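Local coordinates for 2-oxoadipate dioxygenase/decarboxylase (Pseudomonas putida, PDB 6W1H), which catalyses the iron-dependent, O2-consuming decarboxylation and hydroxylation of 2-oxoadipate to D-2-hydroxyglutarate, a step in D-lysine breakdown, at residues A[11-16]-A[124-129]; A[21-26]-A[222-227]; A[68-73]-A[226-231]. All coordinates share one frame; numbering follows the deposited sequence.

Contact 1 of 3, residues A[11-16]-A[124-129]; sequences SIRAQF and SPFRVF. With OOG (2-oxoadipic acid), chain C.
R13 reaches from helix 9-27 to the residues that lead into strand 127-133, and its parts change partner along the way. CB leaves the helix toward the loop, and with CG anti to the backbone N (chi1 -177°) the chain runs on in that direction. CG lies 3.9 Å from F126 CB, at the edge of the F126 ring, and CD passes near the S124 and F126 carbonyl oxygens. A bend at chi3 then turns the guanidinium side-on to S124, where R13 NE meets S124 O at 2.8 Å and R13 NH2 meets the same oxygen at 2.9 Å. The oxygen lies almost in the guanidinium plane; NH2 lies on a lone pair of S124 O, while NE comes from above the carbonyl plane. Arginine suits this buried place because a salt bridge from NH2 to D10 balances its charge and NH1 bonds to the M91 carbonyl. F16 CD2 packs 3.6 Å from F126 CE2, the rings meeting rim to rim with planes 64° apart. The small A14 lets S124 come close, CB to CB at 3.9 Å. Helix 9-27 thus packs on the connection from helix 118-123 into the sheet's middle strand, whose F129 lays a ring face against 2-oxoadipate in the active site.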
loop_
_atom_site.group_PDB
_atom_site.type_symbol
_atom_site.label_atom_id
_atom_site.label_comp_id
_atom_site.label_asym_id
_atom_site.label_seq_id
_atom_site.Cartn_x
_atom_site.Cartn_y
_atom_site.Cartn_z
ATOM N N SER A 11 -0.345 6.779 -16.961
ATOM C CA SER A 11 0.536 5.925 -17.745
ATOM C C SER A 11 1.958 5.980 -17.217
ATOM O O SER A 11 2.653 4.959 -17.191
ATOM C CB SER A 11 0.484 6.322 -19.218
ATOM O OG SER A 11 1.187 7.525 -19.469
ATOM N N ILE A 12 2.387 7.140 -16.728
ATOM C CA ILE A 12 3.711 7.227 -16.123
ATOM C C ILE A 12 3.762 6.371 -14.867
ATOM O O ILE A 12 4.742 5.670 -14.609
ATOM C CB ILE A 12 4.087 8.689 -15.820
ATOM C CG1 ILE A 12 3.899 9.574 -17.050
ATOM C CG2 ILE A 12 5.543 8.750 -15.337
ATOM C CD1 ILE A 12 4.278 11.052 -16.819
ATOM N N ARG A 13 2.696 6.415 -14.075
ATOM C CA ARG A 13 2.623 5.610 -12.868
ATOM C C ARG A 13 2.712 4.121 -13.201
ATOM O O ARG A 13 3.449 3.369 -12.549
ATOM C CB ARG A 13 1.345 5.934 -12.091
ATOM C CG ARG A 13 1.229 5.169 -10.761
ATOM C CD ARG A 13 0.059 5.691 -9.914
ATOM N NE ARG A 13 -1.235 5.424 -10.519
ATOM C CZ ARG A 13 -1.978 6.310 -11.183
ATOM N NH1 ARG A 13 -1.578 7.565 -11.357
ATOM N NH2 ARG A 13 -3.123 5.922 -11.686
ATOM N N ALA A 14 1.963 3.670 -14.210
ATOM C CA ALA A 14 2.027 2.261 -14.580
ATOM C C ALA A 14 3.440 1.874 -15.000
ATOM O O ALA A 14 3.935 0.795 -14.633
ATOM C CB ALA A 14 1.042 1.972 -15.707
ATOM N N GLN A 15 4.094 2.720 -15.777
ATOM C CA GLN A 15 5.478 2.454 -16.244
ATOM C C GLN A 15 6.439 2.438 -15.070
ATOM O O GLN A 15 7.283 1.584 -15.033
ATOM C CB GLN A 15 5.867 3.525 -17.256
ATOM C CG GLN A 15 5.296 3.240 -18.616
ATOM C CD GLN A 15 5.228 4.455 -19.496
ATOM O OE1 GLN A 15 5.613 5.537 -19.113
ATOM N NE2 GLN A 15 4.704 4.227 -20.673
ATOM N N PHE A 16 6.280 3.359 -14.137
ATOM C CA PHE A 16 7.155 3.408 -12.971
ATOM C C PHE A 16 6.990 2.163 -12.105
ATOM O O PHE A 16 7.984 1.560 -11.661
ATOM C CB PHE A 16 6.861 4.690 -12.182
ATOM C CG PHE A 16 7.673 4.844 -10.940
ATOM C CD1 PHE A 16 9.009 5.173 -11.013
ATOM C CD2 PHE A 16 7.092 4.706 -9.683
ATOM C CE1 PHE A 16 9.758 5.333 -9.867
ATOM C CE2 PHE A 16 7.849 4.872 -8.540
ATOM C CZ PHE A 16 9.186 5.178 -8.636
ATOM N N SER A 124 -3.579 2.261 -13.163
ATOM C CA SER A 124 -2.576 1.723 -12.252
ATOM C C SER A 124 -2.933 2.057 -10.813
ATOM O O SER A 124 -3.064 3.244 -10.472
ATOM C CB SER A 124 -1.198 2.329 -12.532
ATOM O OG SER A 124 -0.279 1.857 -11.560
ATOM N N PRO A 125 -3.038 1.045 -9.932
ATOM C CA PRO A 125 -3.294 1.313 -8.515
ATOM C C PRO A 125 -2.025 1.385 -7.678
ATOM O O PRO A 125 -2.077 1.222 -6.451
ATOM C CB PRO A 125 -4.150 0.113 -8.095
ATOM C CG PRO A 125 -3.579 -1.010 -8.926
ATOM C CD PRO A 125 -3.187 -0.387 -10.250
ATOM N N PHE A 126 -0.879 1.596 -8.318
ATOM C CA PHE A 126 0.377 1.616 -7.585
ATOM C C PHE A 126 0.333 2.649 -6.478
ATOM O O PHE A 126 -0.143 3.769 -6.671
ATOM C CB PHE A 126 1.518 1.946 -8.533
ATOM C CG PHE A 126 2.885 1.819 -7.921
ATOM C CD1 PHE A 126 3.265 0.668 -7.291
ATOM C CD2 PHE A 126 3.790 2.859 -7.988
ATOM C CE1 PHE A 126 4.522 0.526 -6.755
ATOM C CE2 PHE A 126 5.060 2.709 -7.451
ATOM C CZ PHE A 126 5.407 1.541 -6.818
ATOM N N ARG A 127 0.834 2.278 -5.304
ATOM C CA ARG A 127 0.796 3.111 -4.095
ATOM C C ARG A 127 2.138 2.938 -3.393
ATOM O O ARG A 127 2.685 1.873 -3.431
ATOM C CB ARG A 127 -0.372 2.718 -3.180
ATOM C CG ARG A 127 -0.779 1.270 -3.334
ATOM C CD ARG A 127 -1.712 0.680 -2.340
ATOM N NE ARG A 127 -2.903 0.359 -3.080
ATOM C CZ ARG A 127 -3.051 -0.722 -3.800
ATOM N NH1 ARG A 127 -4.194 -0.987 -4.348
ATOM N NH2 ARG A 127 -2.076 -1.582 -3.942
ATOM N N VAL A 128 2.651 3.997 -2.816
ATOM C CA VAL A 128 3.896 3.931 -2.057
ATOM C C VAL A 128 3.655 4.482 -0.658
ATOM O O VAL A 128 3.442 5.684 -0.485
ATOM C CB VAL A 128 5.076 4.623 -2.757
ATOM C CG1 VAL A 128 6.323 4.557 -1.861
ATOM C CG2 VAL A 128 5.370 3.976 -4.114
ATOM N N PHE A 129 3.704 3.601 0.341
ATOM C CA PHE A 129 3.616 4.022 1.731
ATOM C C PHE A 129 4.946 4.638 2.096
ATOM O O PHE A 129 5.988 3.999 1.928
ATOM C CB PHE A 129 3.328 2.820 2.608
ATOM C CG PHE A 129 2.984 3.156 4.033
ATOM C CD1 PHE A 129 3.987 3.360 4.972
ATOM C CD2 PHE A 129 1.665 3.242 4.439
ATOM C CE1 PHE A 129 3.678 3.631 6.308
ATOM C CE2 PHE A 129 1.342 3.519 5.759
ATOM C CZ PHE A 129 2.356 3.703 6.703
HETATM C C2 OOG C . 5.997 -0.733 6.583
HETATM C C3 OOG C . 5.233 0.325 5.804
HETATM C C4 OOG C . 3.748 -0.008 5.753
HETATM C C6 OOG C . 2.185 -1.892 4.791
HETATM O O4 OOG C . 1.274 -1.536 5.616
HETATM O O3 OOG C . 2.064 -2.899 4.027
HETATM C C5 OOG C . 3.469 -1.095 4.698
HETATM C C1 OOG C . 7.441 -0.286 6.877
HETATM O O1 OOG C . 8.123 -0.927 7.614
HETATM O O2 OOG C . 7.990 0.865 6.304
HETATM O O5 OOG C . 4.197 -1.337 3.791
#

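Contact 2 of 3, residues A[21-26]-A[222-227]; sequences SLMYKQ and PHINHL. With NI (nickel (II) ion), chain B; OOG (2-oxoadipic acid), chain C.
Y24 and L227 pack together along much of their length, running antiparallel, with L227 N over one face of the Y24 ring and L227 CB near CD2 and CE2. L227 CD1 sits 3.7 Å from Y24 CB and also reaches the helix backbone, 3.6 Å from S21 CA, where the small serine leaves it room; the S21 hydroxyl itself is bonded to Y31. Beside it, I224 offers both branches: CG2 lies 3.9 Å from Y24 CD1, and CD1 takes the methyl of M23, with M23 CE 3.7 Å away. The flexible methionine bends at chi3 (74°) to bring that methyl inward. Together these residues pack helix 9-27 against the edge strand 226-229 of the five-stranded mixed sheet and the loop before it, in a protein of the glyoxalase clan. No direct hydrogen bond joins the segments; instead a water in the plane of the Y24 ring bridges them, 2.6 Å from Y24 OH and donating to N225 O. Tyrosine fits because its ring packs while its hydroxyl reaches this water. The side chain of H226 leaves the strand away from the helix, though its CB still lies near Y24 OH. H226 ND1 donates to N225 OD1 at 2.8 Å, in the amide plane and on a lone pair. That bond helps fix the ring's rotation, while H226 NE2 binds the nickel ion at 2.1 Å, in the site that holds iron(II) in the working enzyme.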
loop_
_atom_site.group_PDB
_atom_site.type_symbol
_atom_site.label_atom_id
_atom_site.label_comp_id
_atom_site.label_asym_id
_atom_site.label_seq_id
_atom_site.Cartn_x
_atom_site.Cartn_y
_atom_site.Cartn_z
ATOM N N SER A 21 9.263 -2.839 -10.231
ATOM C CA SER A 21 9.142 -4.283 -10.041
ATOM C C SER A 21 10.292 -5.036 -10.711
ATOM O O SER A 21 10.871 -5.949 -10.127
ATOM C CB SER A 21 7.788 -4.752 -10.573
ATOM O OG SER A 21 7.610 -6.147 -10.353
ATOM N N LEU A 22 10.655 -4.653 -11.927
ATOM C CA LEU A 22 11.780 -5.299 -12.597
ATOM C C LEU A 22 13.076 -5.097 -11.821
ATOM O O LEU A 22 13.853 -6.039 -11.646
ATOM C CB LEU A 22 11.903 -4.745 -14.012
ATOM C CG LEU A 22 12.970 -5.294 -14.942
ATOM C CD1 LEU A 22 12.611 -6.708 -15.415
ATOM C CD2 LEU A 22 13.135 -4.370 -16.141
ATOM N N MET A 23 13.321 -3.879 -11.335
ATOM C CA MET A 23 14.525 -3.616 -10.551
ATOM C C MET A 23 14.538 -4.433 -9.266
ATOM O O MET A 23 15.565 -5.011 -8.900
ATOM C CB MET A 23 14.599 -2.123 -10.229
ATOM C CG MET A 23 15.773 -1.735 -9.353
ATOM S SD MET A 23 15.920 0.029 -9.039
ATOM C CE MET A 23 14.589 0.256 -7.902
ATOM N N TYR A 24 13.423 -4.438 -8.534
ATOM C CA TYR A 24 13.359 -5.166 -7.271
ATOM C C TYR A 24 13.530 -6.659 -7.492
ATOM O O TYR A 24 14.172 -7.337 -6.682
ATOM C CB TYR A 24 12.022 -4.857 -6.596
ATOM C CG TYR A 24 11.847 -5.445 -5.220
ATOM C CD1 TYR A 24 12.687 -5.092 -4.167
ATOM C CD2 TYR A 24 10.851 -6.382 -4.974
ATOM C CE1 TYR A 24 12.528 -5.655 -2.926
ATOM C CE2 TYR A 24 10.684 -6.941 -3.727
ATOM C CZ TYR A 24 11.510 -6.563 -2.705
ATOM O OH TYR A 24 11.317 -7.125 -1.464
ATOM N N LYS A 25 12.968 -7.190 -8.581
ATOM C CA LYS A 25 13.132 -8.611 -8.874
ATOM C C LYS A 25 14.598 -8.955 -9.161
ATOM O O LYS A 25 15.089 -10.027 -8.766
ATOM C CB LYS A 25 12.248 -8.996 -10.056
ATOM C CG LYS A 25 12.285 -10.478 -10.374
ATOM C CD LYS A 25 11.416 -10.819 -11.576
ATOM C CE LYS A 25 11.911 -12.108 -12.246
ATOM N NZ LYS A 25 10.906 -12.722 -13.137
ATOM N N GLN A 26 15.314 -8.069 -9.861
ATOM C CA GLN A 26 16.747 -8.278 -10.048
ATOM C C GLN A 26 17.490 -8.279 -8.714
ATOM O O GLN A 26 18.386 -9.101 -8.494
ATOM C CB GLN A 26 17.277 -7.216 -11.005
ATOM C CG GLN A 26 18.786 -7.146 -11.110
ATOM C CD GLN A 26 19.393 -6.095 -10.171
ATOM O OE1 GLN A 26 19.068 -4.903 -10.247
ATOM N NE2 GLN A 26 20.293 -6.542 -9.285
ATOM N N PRO A 222 16.511 6.187 -0.091
ATOM C CA PRO A 222 15.365 5.366 0.381
ATOM C C PRO A 222 15.100 4.149 -0.500
ATOM O O PRO A 222 14.178 4.108 -1.334
ATOM C CB PRO A 222 14.195 6.354 0.323
ATOM C CG PRO A 222 14.524 7.283 -0.805
ATOM C CD PRO A 222 16.065 7.441 -0.742
ATOM N N HIS A 223 15.929 3.129 -0.338
ATOM C CA HIS A 223 15.744 1.911 -1.105
ATOM C C HIS A 223 14.372 1.302 -0.824
ATOM O O HIS A 223 13.721 1.567 0.191
ATOM C CB HIS A 223 16.872 0.911 -0.827
ATOM C CG HIS A 223 17.170 0.695 0.626
ATOM N ND1 HIS A 223 18.448 0.761 1.134
ATOM C CD2 HIS A 223 16.367 0.385 1.672
ATOM C CE1 HIS A 223 18.418 0.540 2.436
ATOM N NE2 HIS A 223 17.169 0.285 2.785
ATOM N N ILE A 224 13.932 0.458 -1.744
ATOM C CA ILE A 224 12.655 -0.224 -1.580
ATOM C C ILE A 224 12.719 -1.066 -0.318
ATOM O O ILE A 224 13.558 -1.969 -0.208
ATOM C CB ILE A 224 12.362 -1.106 -2.810
ATOM C CG1 ILE A 224 12.238 -0.239 -4.044
ATOM C CG2 ILE A 224 11.097 -1.953 -2.566
ATOM C CD1 ILE A 224 12.195 -1.040 -5.351
ATOM N N ASN A 225 11.832 -0.782 0.648
ATOM C CA ASN A 225 11.776 -1.656 1.811
ATOM C C ASN A 225 11.115 -2.969 1.439
ATOM O O ASN A 225 11.528 -4.022 1.907
ATOM C CB ASN A 225 11.013 -0.987 2.951
ATOM C CG ASN A 225 10.997 -1.843 4.183
ATOM O OD1 ASN A 225 10.053 -2.592 4.405
ATOM N ND2 ASN A 225 12.048 -1.765 4.973
ATOM N N HIS A 226 10.073 -2.922 0.619
ATOM C CA HIS A 226 9.503 -4.084 -0.021
ATOM C C HIS A 226 8.547 -3.611 -1.112
ATOM O O HIS A 226 8.116 -2.454 -1.130
ATOM C CB HIS A 226 8.794 -4.966 0.986
ATOM C CG HIS A 226 7.674 -4.293 1.709
ATOM N ND1 HIS A 226 7.874 -3.599 2.878
ATOM C CD2 HIS A 226 6.356 -4.174 1.422
ATOM C CE1 HIS A 226 6.718 -3.137 3.324
ATOM N NE2 HIS A 226 5.780 -3.453 2.447
ATOM N N LEU A 227 8.272 -4.503 -2.046
ATOM C CA LEU A 227 7.190 -4.363 -3.006
ATOM C C LEU A 227 6.253 -5.534 -2.786
ATOM O O LEU A 227 6.703 -6.669 -2.684
ATOM C CB LEU A 227 7.664 -4.387 -4.437
ATOM C CG LEU A 227 8.394 -3.257 -5.067
ATOM C CD1 LEU A 227 8.573 -3.583 -6.558
ATOM C CD2 LEU A 227 7.667 -1.966 -4.884
HETATM NI NI NI B . 3.801 -3.273 2.998
HETATM C C2 OOG C . 5.997 -0.733 6.583
HETATM C C3 OOG C . 5.233 0.325 5.804
HETATM C C4 OOG C . 3.748 -0.008 5.753
HETATM C C6 OOG C . 2.185 -1.892 4.791
HETATM O O4 OOG C . 1.274 -1.536 5.616
HETATM O O3 OOG C . 2.064 -2.899 4.027
HETATM C C5 OOG C . 3.469 -1.095 4.698
HETATM C C1 OOG C . 7.441 -0.286 6.877
HETATM O O1 OOG C . 8.123 -0.927 7.614
HETATM O O2 OOG C . 7.990 0.865 6.304
HETATM O O5 OOG C . 4.197 -1.337 3.791
HETATM O O HOH W 1 12.631 -6.281 0.632
HETATM O O HOH W 2 4.576 -3.892 5.226
#

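Contact 3 of 3, residues A[68-73]-A[226-231]; sequences ERHGAI and HLTPRT. With NI (nickel (II) ion), chain B; OOG (2-oxoadipic acid), chain C.
Two neighbouring antiparallel strands, 69-75 and 226-229, carry the two histidines of the metal site on one face of the sheet, and H70 and T228 face each other as a hydrogen-bonded pair. H70 N donates to T228 O at 3.0 Å, and T228 N returns to H70 O at 2.8 Å. The two side chains run alongside one another: T228 CB rests 3.6 Å from the centroid of the H70 ring, a CH-pi contact over one face. The branched threonine thus steadies the imidazole with its carbon while its OG1 bonds to E294, the third protein ligand. H70 CG stands between the backbone N and the carbonyl carbon (chi1 86°), which carries NE2 to nickel at 2.2 Å; ND1 is held by E296. A72 CB lies over one face of the H226 ring, 3.4 Å from H226 CE1, its single methyl fitting between that ring and O5 of 2-oxoadipate. On the other face of the sheet, L227 CD2 comes within 3.6 Å of G71 CA; a CB on this glycine would crowd that methyl. Beyond the ladder, E68 OE1 takes R230 NH1 at 2.9 Å, a salt bridge in the guanidinium plane, and E68 also pairs with R64 and R127. A glutamine in place of E68 would probably remove the negative charge shared by R230, R64 and R127, leaving R230 to E61 and R127 to E397 for balance. With both imidazoles held by ND1 partners, their NE2 atoms are set for the metal; 2-oxoadipate chelates nickel through O3 and O5, and a water joins the coordination, consistent with a centre prepared for oxidative decarboxylation.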
loop_
_atom_site.group_PDB
_atom_site.type_symbol
_atom_site.label_atom_id
_atom_site.label_comp_id
_atom_site.label_asym_id
_atom_site.label_seq_id
_atom_site.Cartn_x
_atom_site.Cartn_y
_atom_site.Cartn_z
ATOM N N GLU A 68 -0.763 -5.078 -10.051
ATOM C CA GLU A 68 -1.067 -4.287 -8.865
ATOM C C GLU A 68 -0.036 -4.528 -7.774
ATOM O O GLU A 68 0.194 -5.673 -7.374
ATOM C CB GLU A 68 -2.471 -4.646 -8.362
ATOM C CG GLU A 68 -2.831 -3.977 -7.051
ATOM C CD GLU A 68 -4.337 -3.830 -6.846
ATOM O OE1 GLU A 68 -5.118 -4.257 -7.722
ATOM O OE2 GLU A 68 -4.741 -3.296 -5.789
ATOM N N ARG A 69 0.563 -3.437 -7.280
ATOM C CA ARG A 69 1.591 -3.520 -6.256
ATOM C C ARG A 69 1.494 -2.325 -5.315
ATOM O O ARG A 69 0.954 -1.273 -5.661
ATOM C CB ARG A 69 2.992 -3.502 -6.884
ATOM C CG ARG A 69 3.399 -4.789 -7.571
ATOM C CD ARG A 69 4.635 -4.564 -8.406
ATOM N NE ARG A 69 4.364 -3.689 -9.537
ATOM C CZ ARG A 69 4.078 -4.128 -10.752
ATOM N NH1 ARG A 69 4.041 -5.451 -10.998
ATOM N NH2 ARG A 69 3.856 -3.268 -11.759
ATOM N N HIS A 70 2.091 -2.475 -4.135
ATOM C CA HIS A 70 2.445 -1.352 -3.271
ATOM C C HIS A 70 3.938 -1.433 -2.983
ATOM O O HIS A 70 4.540 -2.500 -3.020
ATOM C CB HIS A 70 1.588 -1.197 -1.998
ATOM C CG HIS A 70 2.020 -1.997 -0.805
ATOM N ND1 HIS A 70 1.247 -3.014 -0.287
ATOM C CD2 HIS A 70 3.063 -1.854 0.046
ATOM C CE1 HIS A 70 1.821 -3.499 0.799
ATOM N NE2 HIS A 70 2.922 -2.811 1.026
ATOM N N GLY A 71 4.543 -0.287 -2.775
ATOM C CA GLY A 71 5.889 -0.205 -2.269
ATOM C C GLY A 71 5.888 0.474 -0.920
ATOM O O GLY A 71 4.914 1.150 -0.563
ATOM N N ALA A 72 6.994 0.347 -0.187
ATOM C CA ALA A 72 7.174 1.050 1.070
ATOM C C ALA A 72 8.577 1.612 1.106
ATOM O O ALA A 72 9.533 0.904 0.777
ATOM C CB ALA A 72 6.982 0.110 2.259
ATOM N N ILE A 73 8.694 2.874 1.515
ATOM C CA ILE A 73 9.974 3.556 1.597
ATOM C C ILE A 73 9.992 4.393 2.862
ATOM O O ILE A 73 8.949 4.718 3.436
ATOM C CB ILE A 73 10.266 4.455 0.379
ATOM C CG1 ILE A 73 9.212 5.551 0.256
ATOM C CG2 ILE A 73 10.328 3.623 -0.876
ATOM C CD1 ILE A 73 9.505 6.563 -0.831
ATOM N N HIS A 226 10.073 -2.922 0.619
ATOM C CA HIS A 226 9.503 -4.084 -0.021
ATOM C C HIS A 226 8.547 -3.611 -1.112
ATOM O O HIS A 226 8.116 -2.454 -1.130
ATOM C CB HIS A 226 8.794 -4.966 0.986
ATOM C CG HIS A 226 7.674 -4.293 1.709
ATOM N ND1 HIS A 226 7.874 -3.599 2.878
ATOM C CD2 HIS A 226 6.356 -4.174 1.422
ATOM C CE1 HIS A 226 6.718 -3.137 3.324
ATOM N NE2 HIS A 226 5.780 -3.453 2.447
ATOM N N LEU A 227 8.272 -4.503 -2.046
ATOM C CA LEU A 227 7.190 -4.363 -3.006
ATOM C C LEU A 227 6.253 -5.534 -2.786
ATOM O O LEU A 227 6.703 -6.669 -2.684
ATOM C CB LEU A 227 7.664 -4.387 -4.437
ATOM C CG LEU A 227 8.394 -3.257 -5.067
ATOM C CD1 LEU A 227 8.573 -3.583 -6.558
ATOM C CD2 LEU A 227 7.667 -1.966 -4.884
ATOM N N THR A 228 4.964 -5.264 -2.717
ATOM C CA THR A 228 3.976 -6.276 -2.371
ATOM C C THR A 228 3.003 -6.452 -3.517
ATOM O O THR A 228 2.305 -5.486 -3.871
ATOM C CB THR A 228 3.218 -5.812 -1.122
ATOM O OG1 THR A 228 4.192 -5.624 -0.107
ATOM C CG2 THR A 228 2.169 -6.821 -0.698
ATOM N N PRO A 229 2.908 -7.647 -4.103
ATOM C CA PRO A 229 1.869 -7.922 -5.100
ATOM C C PRO A 229 0.555 -8.267 -4.418
ATOM O O PRO A 229 0.493 -8.561 -3.229
ATOM C CB PRO A 229 2.430 -9.139 -5.860
ATOM C CG PRO A 229 3.275 -9.857 -4.861
ATOM C CD PRO A 229 3.794 -8.818 -3.890
ATOM N N ARG A 230 -0.508 -8.264 -5.215
ATOM C CA ARG A 230 -1.852 -8.557 -4.734
ATOM C C ARG A 230 -2.270 -9.962 -5.168
ATOM O O ARG A 230 -2.274 -10.278 -6.359
ATOM C CB ARG A 230 -2.830 -7.520 -5.279
ATOM C CG ARG A 230 -4.271 -7.791 -4.875
ATOM C CD ARG A 230 -5.213 -6.756 -5.456
ATOM N NE ARG A 230 -6.607 -7.080 -5.169
ATOM C CZ ARG A 230 -7.656 -6.464 -5.697
ATOM N NH1 ARG A 230 -7.493 -5.450 -6.546
ATOM N NH2 ARG A 230 -8.877 -6.846 -5.349
ATOM N N THR A 231 -2.676 -10.780 -4.209
ATOM C CA THR A 231 -3.254 -12.078 -4.499
ATOM C C THR A 231 -4.740 -12.045 -4.169
ATOM O O THR A 231 -5.180 -11.306 -3.284
ATOM C CB THR A 231 -2.565 -13.206 -3.725
ATOM O OG1 THR A 231 -3.159 -14.456 -4.092
ATOM C CG2 THR A 231 -2.708 -13.036 -2.227
HETATM NI NI NI B . 3.801 -3.273 2.998
HETATM C C2 OOG C . 5.997 -0.733 6.583
HETATM C C3 OOG C . 5.233 0.325 5.804
HETATM C C4 OOG C . 3.748 -0.008 5.753
HETATM C C6 OOG C . 2.185 -1.892 4.791
HETATM O O4 OOG C . 1.274 -1.536 5.616
HETATM O O3 OOG C . 2.064 -2.899 4.027
HETATM C C5 OOG C . 3.469 -1.095 4.698
HETATM C C1 OOG C . 7.441 -0.286 6.877
HETATM O O1 OOG C . 8.123 -0.927 7.614
HETATM O O2 OOG C . 7.990 0.865 6.304
HETATM O O5 OOG C . 4.197 -1.337 3.791
HETATM O O HOH W 2 4.576 -3.892 5.226
#

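In the fold
All three contacts reach the same five-stranded sheet, one face of which carries the metal site and the bound 2-oxoadipate. Contacts 1 and 2 lie on one helix, 9-27, with centres 13 Å apart: its earlier turns pack on the entry to strand 127-133, its later ones on strand 226-229. Contact 3 pairs strand 226-229 with 69-75, the strand lying between the other two. It shares H226 and L227 with contact 2, and N225 N lies 2.9 Å from A72 O, probably hydrogen-bonded. Contact 1 meets it through the salt bridge from R127 NH1 to E68 OE2, at 2.8 Å. Contacts 2 and 3 both include the nickel; F126 of contact 1 stays about 10 Å away, side chain to metal, but F129 still touches 2-oxoadipate.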